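Local atomic coordinates of putative anti-sigma factor antagonist TM1081 (Thermotoga maritima, PDB entry 3F43), a protein that may act, when phosphorylated, as an anti-anti-sigma factor that counters an anti-sigma factor and so releases a sigma factor from inhibition. Residues V23-N28 with K41-E46. Residues are numbered along the deposited sequence; the frame is centred on the assembly and turned at random.
Sequences VILMPN and KWVFDE
L25, at the end of strand 22-25, faces V43 on helix 36-48, their CA atoms 8.9 Å apart, a separation that side chains alone can bridge. Segment 23-28 is extended through L25 and then leaves the strand as a loop, whereas 41-46 is helical throughout, D45 N bonding to K41 O, with a wider pi-type turn at 44-46. The pair illustrates how a helix is laid on a sheet: one strand residue projects toward the helix and its two methyls are shared between consecutive helical residues. In L25, CG stands anti to the carbonyl carbon (chi1 -57°), and the fork beyond it divides the work. CD1 meets V43 CG2 at 3.8 Å, a methyl-to-methyl touch. CD2 approaches the six-membered ring of W42 obliquely, 3.7 Å from CZ3 and almost as close to CH2. The CB of W42 does not itself point at the strand; with CG anti to the backbone N (chi1 176°), the indole carries its benzo end nearer the strand, and the two side chains lie antiparallel. The polar side of that ring is served elsewhere: NE1 bonds to the carbonyl oxygen of H11, a residue of the N-terminal purification tag, so its N-H is satisfied here by a non-native residue. On the helix, one turn links K41 NZ to D45 OD2 in a salt bridge of 2.8 Å that uses the syn lone pair of the carboxylate. All three touching residues are buried. F39 and F47 of the same helix also touch L25, and F14 and F47 meet the W42 ring. Strand 22-25 runs between antiparallel strand 16-19 and parallel strand 54-58, and the contact joins the first strand to the helix of the beta-alpha-beta unit 22-25, 36-48, 54-58 of the STAS fold.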
loop_
_atom_site.group_PDB
_atom_site.type_symbol
_atom_site.label_atom_id
_atom_site.label_comp_id
_atom_site.label_asym_id
_atom_site.label_seq_id
_atom_site.Cartn_x
_atom_site.Cartn_y
_atom_site.Cartn_z
ATOM N N VAL A 23 17.400 8.314 11.187
ATOM C CA VAL A 23 17.380 8.805 9.824
ATOM C C VAL A 23 16.138 9.658 9.627
ATOM O O VAL A 23 15.008 9.165 9.724
ATOM C CB VAL A 23 17.416 7.682 8.782
ATOM C CG1 VAL A 23 17.442 8.280 7.372
ATOM C CG2 VAL A 23 18.535 6.697 9.030
ATOM N N ILE A 24 16.342 10.952 9.370
ATOM C CA ILE A 24 15.236 11.884 9.186
ATOM C C ILE A 24 15.116 12.157 7.684
ATOM O O ILE A 24 15.977 12.843 7.069
ATOM C CB ILE A 24 15.462 13.189 9.961
ATOM C CG1 ILE A 24 15.785 12.899 11.444
ATOM C CG2 ILE A 24 14.224 14.118 9.810
ATOM C CD1 ILE A 24 16.067 14.149 12.293
ATOM N N LEU A 25 14.076 11.576 7.090
ATOM C CA LEU A 25 13.812 11.709 5.665
ATOM C C LEU A 25 12.915 12.909 5.428
ATOM O O LEU A 25 11.834 13.016 6.020
ATOM C CB LEU A 25 13.101 10.460 5.118
ATOM C CG LEU A 25 13.812 9.118 5.309
ATOM C CD1 LEU A 25 12.869 7.931 4.927
ATOM C CD2 LEU A 25 15.173 9.098 4.603
HETATM N N MSE A 26 13.342 13.787 4.536
HETATM C CA MSE A 26 12.606 15.012 4.243
HETATM C C MSE A 26 12.360 15.211 2.741
HETATM O O MSE A 26 12.888 16.148 2.138
HETATM C CB MSE A 26 13.332 16.205 4.814
HETATM C CG MSE A 26 13.497 16.159 6.355
HETATM SE SE MSE A 26 14.759 17.380 7.109
HETATM C CE MSE A 26 16.377 16.448 6.580
ATOM N N PRO A 27 11.525 14.329 2.140
ATOM C CA PRO A 27 11.227 14.516 0.700
ATOM C C PRO A 27 10.650 15.887 0.456
ATOM O O PRO A 27 9.803 16.366 1.211
ATOM C CB PRO A 27 10.214 13.410 0.382
ATOM C CG PRO A 27 9.664 13.002 1.726
ATOM C CD PRO A 27 10.815 13.174 2.702
ATOM N N ASN A 28 11.133 16.547 -0.584
ATOM C CA ASN A 28 10.770 17.949 -0.807
ATOM C C ASN A 28 9.769 18.120 -1.939
ATOM O O ASN A 28 9.410 19.247 -2.288
ATOM C CB ASN A 28 12.008 18.824 -1.027
ATOM C CG ASN A 28 12.853 18.379 -2.177
ATOM O OD1 ASN A 28 12.447 17.550 -2.982
ATOM N ND2 ASN A 28 14.078 18.912 -2.247
ATOM N N LYS A 41 13.139 1.873 -2.869
ATOM C CA LYS A 41 14.414 1.197 -3.116
ATOM C C LYS A 41 15.551 1.947 -2.461
ATOM O O LYS A 41 16.393 1.353 -1.836
ATOM C CB LYS A 41 14.652 1.010 -4.601
ATOM C CG LYS A 41 15.896 0.227 -4.905
ATOM C CD LYS A 41 15.970 -0.152 -6.372
ATOM C CE LYS A 41 17.401 -0.501 -6.792
ATOM N NZ LYS A 41 18.102 -1.423 -5.834
ATOM N N TRP A 42 15.501 3.265 -2.539
ATOM C CA TRP A 42 16.509 4.124 -1.914
ATOM C C TRP A 42 16.517 4.001 -0.375
ATOM O O TRP A 42 17.604 3.776 0.219
ATOM C CB TRP A 42 16.322 5.567 -2.375
ATOM C CG TRP A 42 17.243 6.575 -1.728
ATOM C CD1 TRP A 42 18.562 6.793 -2.019
ATOM C CD2 TRP A 42 16.909 7.463 -0.675
ATOM N NE1 TRP A 42 19.066 7.786 -1.220
ATOM C CE2 TRP A 42 18.074 8.235 -0.397
ATOM C CE3 TRP A 42 15.732 7.740 0.023
ATOM C CZ2 TRP A 42 18.097 9.217 0.583
ATOM C CZ3 TRP A 42 15.759 8.721 0.997
ATOM C CH2 TRP A 42 16.942 9.458 1.252
ATOM N N VAL A 43 15.339 3.997 0.244
ATOM C CA VAL A 43 15.282 3.883 1.707
ATOM C C VAL A 43 15.822 2.504 2.142
ATOM O O VAL A 43 16.601 2.390 3.095
ATOM C CB VAL A 43 13.852 4.126 2.256
ATOM C CG1 VAL A 43 13.779 3.745 3.780
ATOM C CG2 VAL A 43 13.404 5.596 1.972
ATOM N N PHE A 44 15.405 1.461 1.445
ATOM C CA PHE A 44 15.925 0.108 1.728
ATOM C C PHE A 44 17.411 -0.012 1.457
ATOM O O PHE A 44 18.178 -0.528 2.271
ATOM C CB PHE A 44 15.125 -0.982 1.005
ATOM C CG PHE A 44 13.834 -1.333 1.705
ATOM C CD1 PHE A 44 12.736 -0.529 1.623
ATOM C CD2 PHE A 44 13.740 -2.491 2.462
ATOM C CE1 PHE A 44 11.544 -0.865 2.298
ATOM C CE2 PHE A 44 12.553 -2.804 3.122
ATOM C CZ PHE A 44 11.476 -2.019 3.035
ATOM N N ASP A 45 17.864 0.452 0.300
ATOM C CA ASP A 45 19.277 0.306 -0.001
ATOM C C ASP A 45 20.196 1.117 0.902
ATOM O O ASP A 45 21.276 0.625 1.313
ATOM C CB ASP A 45 19.579 0.674 -1.443
ATOM C CG ASP A 45 19.053 -0.310 -2.457
ATOM O OD1 ASP A 45 18.691 -1.458 -2.136
ATOM O OD2 ASP A 45 19.040 0.079 -3.635
ATOM N N GLU A 46 19.823 2.365 1.180
ATOM C CA GLU A 46 20.665 3.269 1.954
ATOM C C GLU A 46 20.590 3.106 3.462
ATOM O O GLU A 46 21.575 3.340 4.148
ATOM C CB GLU A 46 20.315 4.730 1.618
ATOM C CG GLU A 46 20.573 5.071 0.181
ATOM C CD GLU A 46 22.044 4.983 -0.201
ATOM O OE1 GLU A 46 22.910 5.423 0.590
ATOM O OE2 GLU A 46 22.345 4.464 -1.288
#